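Local coordinates for protein flavodoxin (Bacillus cereus, PDB 6FSG) that binds flavin mononucleotide and probably serves as a low-potential electron donor to a number of redox enzymes, at residues L54-W59 against G99-I104; I78-K83 against R112-V117. One frame throughout, in Å; residues are numbered along the deposited sequence. Where two conformers were deposited one is given.

Interaction 1: residues L54-W59 against G99-I104; sequences LGAYTW and GVAVDI. With FMN (flavin mononucleotide), chain B.
The hydroxyl of Thr58, from a distant part of the chain, accepts a backbone N-H in the first turn of helix 100-111: Ala101 N lies 3.0 Å from OG1, with 158° at the hydrogen. The neighbouring Val100 N is nearly as close to OG1, but its angle is too poor for a bond. Thr58 can serve protein and flavin together because OG1 stands beside its own backbone N (chi1 -59°) while CG2 lies anti to that N and packs 3.3 Å from C4 of FMN. CG2 also touches CG2 of Val100. Gly99, at positive phi, gives its N-H to O2 of the isoalloxazine at 2.9 Å and 167°. Next to the Thr58-Ala101 bond, CB of Ala101 lies 3.3 Å from Tyr57 O and 4.3 Å from CB of Ala56; Tyr57 O is buried with no polar partner in the model. In the conformer given, Trp59 turns away from the helix and lays its ring over the dimethylbenzene end of the flavin, C7M 3.5 Å above the ring plane and offset toward its rim. This is the flavodoxin cofactor site, at the C-terminal end of strand 51-55, which pairs with strands 2-7 and 84-91 while Ala56 packs on Leu105 of helix 100-111.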
loop_
_atom_site.group_PDB
_atom_site.type_symbol
_atom_site.label_atom_id
_atom_site.label_comp_id
_atom_site.label_asym_id
_atom_site.label_seq_id
_atom_site.Cartn_x
_atom_site.Cartn_y
_atom_site.Cartn_z
ATOM N N LEU A 54 -1.522 1.195 -0.711
ATOM C CA LEU A 54 -1.713 -0.237 -0.515
ATOM C C LEU A 54 -0.453 -0.852 0.079
ATOM O O LEU A 54 0.662 -0.472 -0.281
ATOM C CB LEU A 54 -2.061 -0.948 -1.830
ATOM C CG LEU A 54 -3.243 -0.356 -2.607
ATOM C CD1 LEU A 54 -3.490 -1.137 -3.903
ATOM C CD2 LEU A 54 -4.521 -0.302 -1.773
ATOM N N GLY A 55 -0.637 -1.795 0.999
ATOM C CA GLY A 55 0.478 -2.502 1.592
ATOM C C GLY A 55 0.267 -4.000 1.514
ATOM O O GLY A 55 -0.818 -4.489 1.851
ATOM N N ALA A 56 1.285 -4.756 1.100
ATOM C CA ALA A 56 1.101 -6.197 0.986
ATOM C C ALA A 56 2.429 -6.934 1.055
ATOM O O ALA A 56 3.400 -6.537 0.402
ATOM C CB ALA A 56 0.392 -6.595 -0.322
ATOM N N TYR A 57 2.446 -8.028 1.822
ATOM C CA TYR A 57 3.507 -9.023 1.715
ATOM C C TYR A 57 3.335 -9.825 0.420
ATOM O O TYR A 57 2.298 -9.767 -0.236
ATOM C CB TYR A 57 3.502 -9.948 2.939
ATOM C CG TYR A 57 2.212 -10.723 3.172
ATOM C CD1 TYR A 57 1.179 -10.177 3.919
ATOM C CD2 TYR A 57 2.032 -12.012 2.661
ATOM C CE1 TYR A 57 0.000 -10.873 4.144
ATOM C CE2 TYR A 57 0.836 -12.729 2.888
ATOM C CZ TYR A 57 -0.172 -12.145 3.629
ATOM O OH TYR A 57 -1.362 -12.820 3.854
ATOM N N THR A 58 4.366 -10.581 0.050
ATOM C CA THR A 58 4.330 -11.466 -1.118
ATOM C C THR A 58 4.156 -12.903 -0.625
ATOM O O THR A 58 4.710 -13.287 0.409
ATOM C CB THR A 58 5.600 -11.274 -1.955
ATOM O OG1 THR A 58 5.693 -9.892 -2.367
ATOM C CG2 THR A 58 5.613 -12.119 -3.202
ATOM N N TRP A 59 3.404 -13.702 -1.392
ATOM C CA TRP A 59 3.006 -15.037 -0.964
ATOM C C TRP A 59 3.174 -16.050 -2.090
ATOM O O TRP A 59 3.056 -15.716 -3.270
ATOM C CB TRP A 59 1.531 -15.054 -0.536
ATOM C CG TRP A 59 1.107 -16.319 0.112
ATOM C CD1 TRP A 59 0.357 -17.323 -0.432
ATOM C CD2 TRP A 59 1.416 -16.721 1.442
ATOM N NE1 TRP A 59 0.174 -18.326 0.492
ATOM C CE2 TRP A 59 0.818 -17.979 1.651
ATOM C CE3 TRP A 59 2.140 -16.136 2.482
ATOM C CZ2 TRP A 59 0.921 -18.658 2.859
ATOM C CZ3 TRP A 59 2.239 -16.807 3.677
ATOM C CH2 TRP A 59 1.636 -18.057 3.857
ATOM N N GLY A 99 9.311 -9.382 -3.054
ATOM C CA GLY A 99 8.405 -8.252 -2.932
ATOM C C GLY A 99 7.538 -7.983 -4.140
ATOM O O GLY A 99 7.026 -6.864 -4.284
ATOM N N VAL A 100 7.325 -8.986 -5.002
ATOM C CA VAL A 100 6.645 -8.700 -6.258
ATOM C C VAL A 100 5.166 -8.362 -6.050
ATOM O O VAL A 100 4.553 -7.777 -6.941
ATOM C CB VAL A 100 6.855 -9.772 -7.350
ATOM C CG1 VAL A 100 8.334 -9.843 -7.781
ATOM C CG2 VAL A 100 6.329 -11.132 -6.927
ATOM N N ALA A 101 4.565 -8.680 -4.899
ATOM C CA ALA A 101 3.218 -8.176 -4.636
ATOM C C ALA A 101 3.161 -6.653 -4.727
ATOM O O ALA A 101 2.148 -6.086 -5.156
ATOM C CB ALA A 101 2.749 -8.619 -3.252
ATOM N N VAL A 102 4.226 -5.972 -4.288
ATOM C CA VAL A 102 4.296 -4.516 -4.405
ATOM C C VAL A 102 4.239 -4.106 -5.869
ATOM O O VAL A 102 3.468 -3.218 -6.252
ATOM C CB VAL A 102 5.560 -3.986 -3.696
ATOM C CG1 VAL A 102 5.780 -2.516 -3.993
ATOM C CG2 VAL A 102 5.465 -4.245 -2.182
ATOM N N ASP A 103 5.046 -4.758 -6.710
ATOM C CA ASP A 103 5.092 -4.440 -8.133
ATOM C C ASP A 103 3.767 -4.751 -8.828
ATOM O O ASP A 103 3.334 -3.997 -9.711
ATOM C CB ASP A 103 6.246 -5.223 -8.753
ATOM C CG ASP A 103 7.579 -4.879 -8.121
ATOM O OD1 ASP A 103 7.997 -3.707 -8.238
ATOM O OD2 ASP A 103 8.171 -5.772 -7.485
ATOM N N ILE A 104 3.101 -5.843 -8.431
ATOM C CA ILE A 104 1.807 -6.218 -9.011
ATOM C C ILE A 104 0.748 -5.168 -8.685
ATOM O O ILE A 104 -0.046 -4.765 -9.550
ATOM C CB ILE A 104 1.385 -7.616 -8.508
ATOM C CG1 ILE A 104 2.311 -8.698 -9.082
ATOM C CG2 ILE A 104 -0.083 -7.905 -8.854
ATOM C CD1 ILE A 104 2.248 -10.045 -8.352
HETATM N N1 FMN B . 8.396 -13.055 0.147
HETATM C C2 FMN B . 8.832 -12.565 -1.046
HETATM O O2 FMN B . 9.408 -11.482 -1.009
HETATM N N3 FMN B . 8.566 -13.255 -2.222
HETATM C C4 FMN B . 7.819 -14.420 -2.238
HETATM O O4 FMN B . 7.607 -14.980 -3.337
HETATM C C4A FMN B . 7.363 -14.906 -0.989
HETATM N N5 FMN B . 6.609 -16.063 -0.862
HETATM C C5A FMN B . 6.174 -16.502 0.383
HETATM C C6 FMN B . 5.456 -17.698 0.516
HETATM C C7 FMN B . 5.062 -18.174 1.770
HETATM C C7M FMN B . 4.273 -19.461 1.885
HETATM C C8 FMN B . 5.449 -17.446 2.903
HETATM C C8M FMN B . 5.090 -17.896 4.289
HETATM C C9 FMN B . 6.200 -16.281 2.777
HETATM C C9A FMN B . 6.563 -15.806 1.528
HETATM N N10 FMN B . 7.270 -14.626 1.433
HETATM C C10 FMN B . 7.678 -14.208 0.185
HETATM C "C1'" FMN B . 7.735 -13.868 2.659
HETATM C "C2'" FMN B . 6.748 -12.920 3.327
HETATM O "O2'" FMN B . 6.255 -11.986 2.400
HETATM C "C3'" FMN B . 7.516 -12.211 4.452
HETATM O "O3'" FMN B . 7.661 -13.115 5.518
HETATM C "C4'" FMN B . 6.855 -10.943 5.011
HETATM O "O4'" FMN B . 7.647 -10.369 6.049
HETATM C "C5'" FMN B . 5.468 -11.212 5.573
HETATM O "O5'" FMN B . 4.909 -9.945 5.869
HETATM P P FMN B . 3.840 -9.917 7.029
HETATM O O1P FMN B . 3.158 -8.579 6.955
HETATM O O2P FMN B . 4.570 -10.037 8.329
HETATM O O3P FMN B . 2.898 -11.071 6.813
#

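Interaction 2: residues I78-K83 against R112-V117; sequences IDLTGK and RGAAVV. With GLC (alpha-D-glucopyranose), chain D.
Two backbone hydrogen bonds join the type II turn Leu80-Lys83 to the segment leaving helix 100-111: Leu80 N donates to Arg112 O at 2.9 Å, and Ala115 N to Lys83 O at 2.8 Å. Arg112 carries the side-chain part. Its chain bends at chi2 and chi3 (-43° and -55°) and folds back, bringing the guanidinium edge-on to Ile78 O. NE at 2.8 Å and NH2 at 3.0 Å both hold that one oxygen, which lies almost in the guanidinium plane; NE approaches in the carbonyl plane, whereas NH2 comes from above it. NH2 also donates to O5 of the bound glucose at 2.6 Å, so one nitrogen joins protein and sugar. The side chain of Leu80 crosses that of Arg112 at about a right angle, its CG and CD1 resting on CB of the arginine, and its CB meets CB of Ala114. Asp79 OD1 accepts Thr81 N in an Asx turn and, in the conformer given, the Thr81 hydroxyl as well. In the same conformer CG2 of Thr81 rests 3.8 Å from CA of Gly113, which, with positive phi and two bonds back into the last turn, ends helix 100-111 in a Schellman motif. A water donates to Arg112 O and weakly to Asp79 OD1. The loop follows helix 69-74 and leads into strand 84-91, beside the edge strand 115-124, and Leu80 packs on Leu109 of helix 100-111.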
loop_
_atom_site.group_PDB
_atom_site.type_symbol
_atom_site.label_atom_id
_atom_site.label_comp_id
_atom_site.label_asym_id
_atom_site.label_seq_id
_atom_site.Cartn_x
_atom_site.Cartn_y
_atom_site.Cartn_z
ATOM N N ILE A 78 -12.900 -0.280 -11.470
ATOM C CA ILE A 78 -12.876 1.028 -10.815
ATOM C C ILE A 78 -12.063 2.036 -11.621
ATOM O O ILE A 78 -11.137 1.678 -12.357
ATOM C CB ILE A 78 -12.373 0.928 -9.346
ATOM C CG1 ILE A 78 -10.882 0.591 -9.299
ATOM C CG2 ILE A 78 -13.213 -0.090 -8.572
ATOM C CD1 ILE A 78 -10.319 0.422 -7.928
ATOM N N ASP A 79 -12.393 3.319 -11.428
ATOM C CA ASP A 79 -11.768 4.446 -12.123
ATOM C C ASP A 79 -10.994 5.265 -11.095
ATOM O O ASP A 79 -11.592 5.883 -10.207
ATOM C CB ASP A 79 -12.854 5.273 -12.814
ATOM C CG ASP A 79 -12.310 6.458 -13.590
ATOM O OD1 ASP A 79 -11.106 6.778 -13.484
ATOM O OD2 ASP A 79 -13.121 7.073 -14.312
ATOM N N LEU A 80 -9.662 5.248 -11.201
ATOM C CA LEU A 80 -8.800 5.962 -10.269
ATOM C C LEU A 80 -8.094 7.151 -10.910
ATOM O O LEU A 80 -7.110 7.647 -10.352
ATOM C CB LEU A 80 -7.769 5.017 -9.645
ATOM C CG LEU A 80 -8.342 3.778 -8.958
ATOM C CD1 LEU A 80 -7.231 2.929 -8.377
ATOM C CD2 LEU A 80 -9.335 4.180 -7.871
ATOM N N THR A 81 -8.568 7.625 -12.070
ATOM C CA THR A 81 -7.900 8.743 -12.729
ATOM C C THR A 81 -7.912 9.961 -11.811
ATOM O O THR A 81 -8.935 10.298 -11.210
ATOM C CB THR A 81 -8.542 9.106 -14.076
ATOM O OG1 THR A 81 -9.937 9.403 -13.916
ATOM C CG2 THR A 81 -8.325 7.984 -15.094
ATOM N N GLY A 82 -6.764 10.612 -11.704
ATOM C CA GLY A 82 -6.587 11.757 -10.848
ATOM C C GLY A 82 -6.059 11.462 -9.454
ATOM O O GLY A 82 -5.493 12.358 -8.823
ATOM N N LYS A 83 -6.236 10.239 -8.955
ATOM C CA LYS A 83 -5.843 9.929 -7.589
ATOM C C LYS A 83 -4.325 9.794 -7.498
ATOM O O LYS A 83 -3.653 9.471 -8.484
ATOM C CB LYS A 83 -6.487 8.620 -7.120
ATOM C CG LYS A 83 -7.963 8.461 -7.445
ATOM C CD LYS A 83 -8.821 9.451 -6.708
ATOM C CE LYS A 83 -10.263 8.967 -6.672
ATOM N NZ LYS A 83 -11.143 10.013 -6.110
ATOM N N ARG A 112 -5.562 1.514 -13.795
ATOM C CA ARG A 112 -6.843 2.133 -13.483
ATOM C C ARG A 112 -6.763 3.659 -13.460
ATOM O O ARG A 112 -7.764 4.319 -13.152
ATOM C CB ARG A 112 -7.408 1.587 -12.169
ATOM C CG ARG A 112 -7.522 0.051 -12.070
ATOM C CD ARG A 112 -8.067 -0.633 -13.318
ATOM N NE ARG A 112 -9.346 -0.052 -13.685
ATOM C CZ ARG A 112 -9.877 -0.127 -14.893
ATOM N NH1 ARG A 112 -9.262 -0.814 -15.840
ATOM N NH2 ARG A 112 -11.029 0.472 -15.143
ATOM N N GLY A 113 -5.607 4.228 -13.819
ATOM C CA GLY A 113 -5.467 5.659 -14.015
ATOM C C GLY A 113 -4.877 6.432 -12.853
ATOM O O GLY A 113 -4.777 7.664 -12.940
ATOM N N ALA A 114 -4.479 5.764 -11.777
ATOM C CA ALA A 114 -3.896 6.477 -10.655
ATOM C C ALA A 114 -2.522 7.014 -11.028
ATOM O O ALA A 114 -1.798 6.433 -11.843
ATOM C CB ALA A 114 -3.762 5.558 -9.444
ATOM N N ALA A 115 -2.157 8.130 -10.408
ATOM C CA ALA A 115 -0.803 8.664 -10.507
ATOM C C ALA A 115 0.005 8.038 -9.373
ATOM O O ALA A 115 -0.191 8.385 -8.203
ATOM C CB ALA A 115 -0.821 10.184 -10.384
ATOM N N VAL A 116 0.871 7.086 -9.701
ATOM C CA VAL A 116 1.725 6.458 -8.697
ATOM C C VAL A 116 2.904 7.394 -8.479
ATOM O O VAL A 116 3.678 7.657 -9.406
ATOM C CB VAL A 116 2.163 5.056 -9.140
ATOM C CG1 VAL A 116 3.172 4.465 -8.173
ATOM C CG2 VAL A 116 0.931 4.157 -9.287
ATOM N N VAL A 117 3.008 7.946 -7.265
ATOM C CA VAL A 117 3.882 9.090 -7.011
ATOM C C VAL A 117 5.175 8.730 -6.296
ATOM O O VAL A 117 6.044 9.606 -6.137
ATOM C CB VAL A 117 3.150 10.219 -6.251
ATOM C CG1 VAL A 117 2.003 10.759 -7.090
ATOM C CG2 VAL A 117 2.641 9.732 -4.905
HETATM C C1 GLC D . -11.689 1.482 -18.135
HETATM C C2 GLC D . -10.519 0.625 -18.597
HETATM C C3 GLC D . -11.043 -0.550 -19.402
HETATM C C4 GLC D . -12.072 -1.322 -18.590
HETATM C C5 GLC D . -13.136 -0.410 -17.986
HETATM C C6 GLC D . -13.976 -1.190 -16.982
HETATM O O1 GLC D . -12.435 1.950 -19.263
HETATM O O2 GLC D . -9.613 1.400 -19.389
HETATM O O3 GLC D . -9.955 -1.419 -19.731
HETATM O O4 GLC D . -12.705 -2.281 -19.445
HETATM O O5 GLC D . -12.534 0.688 -17.303
HETATM O O6 GLC D . -14.654 -0.286 -16.100
HETATM O O HOH W 1 -9.856 4.194 -15.290
#

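Helix 100-111 connects the two contacts: interaction 1 holds its first turn, and interaction 2 takes in the residues just after its end. Their centres lie 18 Å apart, with nearest atoms about 7 Å apart and no touch. Along the chain the segments alternate, 54-59, 78-83, 99-104 and 112-117, so the connections cross within one flavodoxin domain. Both reach the same five-stranded parallel sheet, in order 2-1-3-4-5, interaction 1 from the C-terminal end of strand 51-55 and interaction 2 where strands 84-91 and 115-124 begin. The FMN site therefore lies at one end of this alpha/beta sandwich, while the glucose found in the crystal sits by the other.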